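Side-chain contacts in endo-1,4-beta-xylanase C (Paenibacillus barcinonensis, PDB 4XUR), which hydrolyses internal beta-1,4-xylosidic linkages of xylan, the chain here being one of its xylan-binding modules of family CBM22: residues R29-E34 against S96-F101; S40-G43 against R48-K51. All blocks are in the same frame, centred on the assembly; numbering follows the deposited sequence.

In the fold
Both contacts belong to one beta-sandwich carbohydrate-binding domain, and contact 2 is nested in sequence inside the loop that contact 1 closes; their centres lie about 21 Å apart. Contact 1 is mostly buried: the 29-34 loop meets strand 90-101 of the four-stranded sheet through side-chain charges alone, next to bound xylose units. Contact 2 is a surface contact, where strand 35-40 turns into strand 48-53 of the other sheet; there backbone carbonyls do the polar work, one accepting a serine hydroxyl and another binding calcium. Charge pairing thus spans the distance between loop and strand at the sugar site, whereas near the metal an arginine chain merely packs along a serine.

Contact 1: residues R29-E34 against S96-F101; sequences RARGTE and SLEKEF. With XYP (beta-D-xylopyranose), chain D; XYP (beta-D-xylopyranose), chain B.
Arg31 and Glu98 are the closest pair of backbones across the contact, yet their CA atoms stand 10.2 Å apart, so long side chains must bridge loop 29-34 and strand 96-101. Glu98 does this with CG anti to its backbone N (chi1 171°) and the chain extended beyond, carrying one carboxylate oxygen to each of two arginines. Arg31 NH2 meets OE1 of Glu98 at 3.0 Å, in the guanidinium plane and nearly straight at 169°. Arg29 crosses Glu98 at about a right angle, and its salt-bridge hydrogen bond, NH2 to Glu98 OE2 on the syn side at 3.2 Å, is more bent at 137°; its NH1 bonds the carbonyl O of Ala30, 3.1 Å away, which limits rotation of the guanidinium. Arg143 shares OE2 of Glu98, and Tyr59 O takes NH1 of Arg31. The backbone N of Arg31 is held by Glu34 OE2 at 2.7 Å. C5 of the chain B xylose lies 3.1 Å from Arg31 NH2, while Tyr145 makes a cation-pi contact with the Arg31 guanidinium. A leucine in place of Arg31 would probably leave Glu98 OE1 and Tyr59 O without their guanidinium partner and the xylose without its neighbour. Pairing with three arginines would probably favour ionised Glu98, consistent with a second-shell role in which it and Tyr59 O hold the Arg31 guanidinium at the sugar site.

Contact 2: residues S40-G43 against R48-K51; sequences SGIG and RSLK. With CA (calcium ion), chain G.
The shortest polar bond between loop 40-43 and strand 48-51 runs from the hydroxyl of Ser49, which donates from OG to the carbonyl O of Ile42 at 2.7 Å. This bond is short but off-axis: the hydroxyl lies 57° out of the carbonyl plane, and the C=O...OG angle is 117°. Ser49 can make it because its OG sits between the backbone N and the carbonyl carbon (chi1 65°), on the side of the loop. The backbone N of Ser49 is also near Ile42 O, but its angle is too poor for a hydrogen bond, leaving the side chain to tie these two residues together. CG2 of Ile42 lies against the same hydroxyl, 3.7 Å from Ser49 OG, and Gly43, having no side chain, brings its CA 3.9 Å from Ser49 CB. Ser40 and Arg48 form an antiparallel, non-hydrogen-bonded pair with CA atoms 4.5 Å apart. Their side chains share one sheet face, and the extended Arg48 chain runs past Ser40 CB, which lies 4.0 Å from both CG and NE of Arg48. Beyond the two segments, Tyr165 of strand 164-173 packs against both Ile42 and Ser49. The carbonyl O of Arg48 binds the calcium ion at 2.3 Å, and the site is completed by Asp19, Glu21, Ser46, Asp167 and a water 2.2 Å from the ion. The arrangement is that of a beta-hairpin connection at a sheet edge, with the start of its returning strand built into a calcium site of the kind, probably structural, found in many beta-sandwich carbohydrate-binding modules.

Contact 1: residues R29-E34 against S96-F101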
loop_
_atom_site.group_PDB
_atom_site.type_symbol
_atom_site.label_atom_id
_atom_site.label_comp_id
_atom_site.label_asym_id
_atom_site.label_seq_id
_atom_site.Cartn_x
_atom_site.Cartn_y
_atom_site.Cartn_z
ATOM N N ARG A 29 -4.138 -0.850 -8.219
ATOM C CA ARG A 29 -4.459 0.405 -8.943
ATOM C C ARG A 29 -3.705 1.605 -8.337
ATOM O O ARG A 29 -3.304 1.587 -7.185
ATOM C CB ARG A 29 -5.933 0.727 -9.034
ATOM C CG ARG A 29 -6.694 1.018 -7.743
ATOM C CD ARG A 29 -8.077 1.592 -8.016
ATOM N NE ARG A 29 -8.862 1.830 -6.801
ATOM C CZ ARG A 29 -8.806 2.916 -6.030
ATOM N NH1 ARG A 29 -7.935 3.953 -6.266
ATOM N NH2 ARG A 29 -9.643 3.000 -4.961
ATOM N N ALA A 30 -3.582 2.653 -9.162
ATOM C CA ALA A 30 -3.123 3.956 -8.689
ATOM C C ALA A 30 -4.245 4.703 -7.909
ATOM O O ALA A 30 -5.454 4.392 -8.063
ATOM C CB ALA A 30 -2.664 4.787 -9.916
ATOM N N ARG A 31 -3.866 5.741 -7.155
ATOM C CA ARG A 31 -4.791 6.571 -6.415
ATOM C C ARG A 31 -5.053 7.936 -7.090
ATOM O O ARG A 31 -6.020 8.624 -6.757
ATOM C CB ARG A 31 -4.269 6.767 -4.997
ATOM C CG ARG A 31 -4.092 5.428 -4.275
ATOM C CD ARG A 31 -3.808 5.601 -2.757
ATOM N NE ARG A 31 -4.987 6.019 -2.049
ATOM C CZ ARG A 31 -5.067 7.076 -1.224
ATOM N NH1 ARG A 31 -4.017 7.875 -1.036
ATOM N NH2 ARG A 31 -6.222 7.315 -0.607
ATOM N N GLY A 32 -4.154 8.327 -7.993
ATOM C CA GLY A 32 -4.293 9.552 -8.803
ATOM C C GLY A 32 -3.706 9.349 -10.169
ATOM O O GLY A 32 -4.148 8.515 -10.924
ATOM N N THR A 33 -2.695 10.182 -10.501
ATOM C CA THR A 33 -2.096 10.176 -11.828
ATOM C C THR A 33 -0.818 9.375 -11.931
ATOM O O THR A 33 -0.142 9.377 -12.965
ATOM C CB THR A 33 -1.823 11.631 -12.268
ATOM O OG1 THR A 33 -1.037 12.259 -11.244
ATOM C CG2 THR A 33 -3.107 12.367 -12.450
ATOM N N GLU A 34 -0.450 8.681 -10.861
ATOM C CA GLU A 34 0.785 7.875 -10.857
ATOM C C GLU A 34 0.670 6.576 -11.709
ATOM O O GLU A 34 -0.434 6.182 -12.143
ATOM C CB GLU A 34 1.280 7.598 -9.441
ATOM C CG GLU A 34 0.504 6.540 -8.639
ATOM C CD GLU A 34 -0.790 6.977 -8.067
ATOM O OE1 GLU A 34 -1.448 7.884 -8.594
ATOM O OE2 GLU A 34 -1.215 6.385 -7.016
ATOM N N SER A 96 -1.337 2.134 4.735
ATOM C CA SER A 96 -2.618 2.787 5.042
ATOM C C SER A 96 -3.826 2.027 4.512
ATOM O O SER A 96 -3.714 1.149 3.645
ATOM C CB SER A 96 -2.613 4.193 4.505
ATOM O OG SER A 96 -1.595 4.973 5.063
ATOM N N LEU A 97 -4.993 2.377 5.048
ATOM C CA LEU A 97 -6.237 1.847 4.647
ATOM C C LEU A 97 -7.073 2.953 4.088
ATOM O O LEU A 97 -7.220 3.973 4.751
ATOM C CB LEU A 97 -6.989 1.165 5.804
ATOM C CG LEU A 97 -6.256 0.073 6.571
ATOM C CD1 LEU A 97 -7.171 -0.364 7.698
ATOM C CD2 LEU A 97 -5.848 -1.070 5.670
ATOM N N GLU A 98 -7.733 2.697 2.954
ATOM C CA GLU A 98 -8.834 3.591 2.462
ATOM C C GLU A 98 -10.149 2.920 2.673
ATOM O O GLU A 98 -10.316 1.773 2.236
ATOM C CB GLU A 98 -8.623 3.878 0.958
ATOM C CG GLU A 98 -9.797 4.595 0.321
ATOM C CD GLU A 98 -9.477 4.914 -1.169
ATOM O OE1 GLU A 98 -8.505 5.623 -1.427
ATOM O OE2 GLU A 98 -10.153 4.336 -2.043
ATOM N N LYS A 99 -11.085 3.577 3.381
ATOM C CA LYS A 99 -12.385 2.972 3.731
ATOM C C LYS A 99 -13.571 3.727 3.126
ATOM O O LYS A 99 -13.606 4.942 3.160
ATOM C CB LYS A 99 -12.533 2.887 5.240
ATOM C CG LYS A 99 -11.683 1.825 5.866
ATOM C CD LYS A 99 -11.925 1.815 7.385
ATOM C CE LYS A 99 -10.788 2.378 8.136
ATOM N NZ LYS A 99 -10.959 2.130 9.564
ATOM N N GLU A 100 -14.498 2.964 2.572
ATOM C CA GLU A 100 -15.739 3.452 1.962
ATOM C C GLU A 100 -16.908 2.846 2.779
ATOM O O GLU A 100 -16.897 1.643 3.110
ATOM C CB GLU A 100 -15.857 2.994 0.502
ATOM C CG GLU A 100 -17.157 3.393 -0.176
ATOM C CD GLU A 100 -17.356 2.677 -1.478
ATOM O OE1 GLU A 100 -16.795 3.086 -2.462
ATOM O OE2 GLU A 100 -18.095 1.654 -1.514
ATOM N N PHE A 101 -17.905 3.688 3.099
ATOM C CA PHE A 101 -19.065 3.328 3.837
ATOM C C PHE A 101 -20.314 3.674 2.990
ATOM O O PHE A 101 -20.381 4.755 2.441
ATOM C CB PHE A 101 -19.167 4.042 5.195
ATOM C CG PHE A 101 -18.084 3.632 6.156
ATOM C CD1 PHE A 101 -16.827 4.240 6.106
ATOM C CD2 PHE A 101 -18.275 2.597 7.074
ATOM C CE1 PHE A 101 -15.830 3.874 6.981
ATOM C CE2 PHE A 101 -17.267 2.256 7.954
ATOM C CZ PHE A 101 -16.033 2.897 7.901
HETATM O O1 XYP D . -7.733 11.669 -8.260
HETATM C C1 XYP D . -8.898 11.619 -7.401
HETATM C C2 XYP D . -8.983 10.231 -6.739
HETATM C C3 XYP D . -8.973 10.225 -5.207
HETATM C C4 XYP D . -7.921 11.198 -4.680
HETATM C C5 XYP D . -7.631 12.441 -5.562
HETATM O O2 XYP D . -10.123 9.499 -7.183
HETATM O O3 XYP D . -8.594 8.877 -4.758
HETATM O O4 XYP D . -8.337 11.568 -3.367
HETATM O O5 XYP D . -8.765 12.656 -6.421
HETATM C C1 XYP B . -7.133 11.644 -2.420
HETATM C C2 XYP B . -7.191 12.882 -1.579
HETATM C C3 XYP B . -6.079 12.944 -0.576
HETATM C C4 XYP B . -6.032 11.622 0.216
HETATM C C5 XYP B . -6.021 10.425 -0.722
HETATM O O2 XYP B . -7.128 14.059 -2.462
HETATM O O3 XYP B . -6.274 14.010 0.345
HETATM O O4 XYP B . -4.869 11.605 0.988
HETATM O O5 XYP B . -7.158 10.459 -1.568
#

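Contact 2: residues S40-G43 against R48-K51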
loop_
_atom_site.group_PDB
_atom_site.type_symbol
_atom_site.label_atom_id
_atom_site.label_comp_id
_atom_site.label_asym_id
_atom_site.label_seq_id
_atom_site.Cartn_x
_atom_site.Cartn_y
_atom_site.Cartn_z
ATOM N N SER A 40 10.433 -6.734 -13.767
ATOM C CA SER A 40 11.242 -7.873 -13.433
ATOM C C SER A 40 12.728 -7.474 -13.272
ATOM O O SER A 40 13.189 -6.493 -13.846
ATOM C CB SER A 40 11.063 -8.991 -14.492
ATOM O OG SER A 40 11.822 -8.676 -15.657
ATOM N N GLY A 41 13.445 -8.255 -12.491
ATOM C CA GLY A 41 14.820 -7.967 -12.109
ATOM C C GLY A 41 14.967 -7.153 -10.865
ATOM O O GLY A 41 16.074 -6.830 -10.443
ATOM N N ILE A 42 13.825 -6.808 -10.233
ATOM C CA ILE A 42 13.805 -6.090 -8.946
ATOM C C ILE A 42 12.686 -6.761 -8.129
ATOM O O ILE A 42 11.536 -6.833 -8.593
ATOM C CB ILE A 42 13.467 -4.589 -9.087
ATOM C CG1 ILE A 42 14.650 -3.831 -9.739
ATOM C CG2 ILE A 42 13.138 -3.996 -7.711
ATOM C CD1 ILE A 42 15.831 -3.650 -8.837
ATOM N N GLY A 43 13.056 -7.258 -6.950
ATOM C CA GLY A 43 12.162 -8.028 -6.127
ATOM C C GLY A 43 12.689 -8.287 -4.727
ATOM O O GLY A 43 13.882 -8.154 -4.497
ATOM N N ARG A 48 10.372 -10.333 -9.329
ATOM C CA ARG A 48 9.317 -9.398 -9.704
ATOM C C ARG A 48 8.704 -8.700 -8.492
ATOM O O ARG A 48 8.651 -9.274 -7.386
ATOM C CB ARG A 48 8.235 -10.099 -10.525
ATOM C CG ARG A 48 8.823 -10.796 -11.771
ATOM C CD ARG A 48 7.841 -11.085 -12.849
ATOM N NE ARG A 48 8.456 -11.940 -13.883
ATOM C CZ ARG A 48 7.803 -12.490 -14.898
ATOM N NH1 ARG A 48 6.519 -12.261 -15.078
ATOM N NH2 ARG A 48 8.471 -13.251 -15.753
ATOM N N SER A 49 8.255 -7.471 -8.733
ATOM C CA SER A 49 7.649 -6.646 -7.656
ATOM C C SER A 49 6.858 -5.551 -8.296
ATOM O O SER A 49 6.816 -5.420 -9.491
ATOM C CB SER A 49 8.754 -6.140 -6.739
ATOM O OG SER A 49 9.624 -5.246 -7.416
ATOM N N LEU A 50 6.174 -4.720 -7.479
ATOM C CA LEU A 50 5.312 -3.718 -8.011
ATOM C C LEU A 50 5.927 -2.371 -7.794
ATOM O O LEU A 50 6.085 -1.923 -6.667
ATOM C CB LEU A 50 3.949 -3.779 -7.273
ATOM C CG LEU A 50 2.916 -2.750 -7.770
ATOM C CD1 LEU A 50 2.687 -2.866 -9.262
ATOM C CD2 LEU A 50 1.645 -2.947 -6.948
ATOM N N LYS A 51 6.318 -1.700 -8.909
ATOM C CA LYS A 51 6.894 -0.398 -8.878
ATOM C C LYS A 51 5.847 0.661 -9.067
ATOM O O LYS A 51 5.068 0.572 -10.004
ATOM C CB LYS A 51 7.976 -0.235 -9.937
ATOM C CG LYS A 51 8.761 1.097 -9.820
ATOM C CD LYS A 51 9.799 1.288 -10.957
ATOM C CE LYS A 51 10.721 2.483 -10.592
ATOM N NZ LYS A 51 12.053 2.442 -11.242
HETATM CA CA CA G . 8.114 -10.883 -5.816
HETATM O O HOH W 1 8.167 -12.432 -4.251
#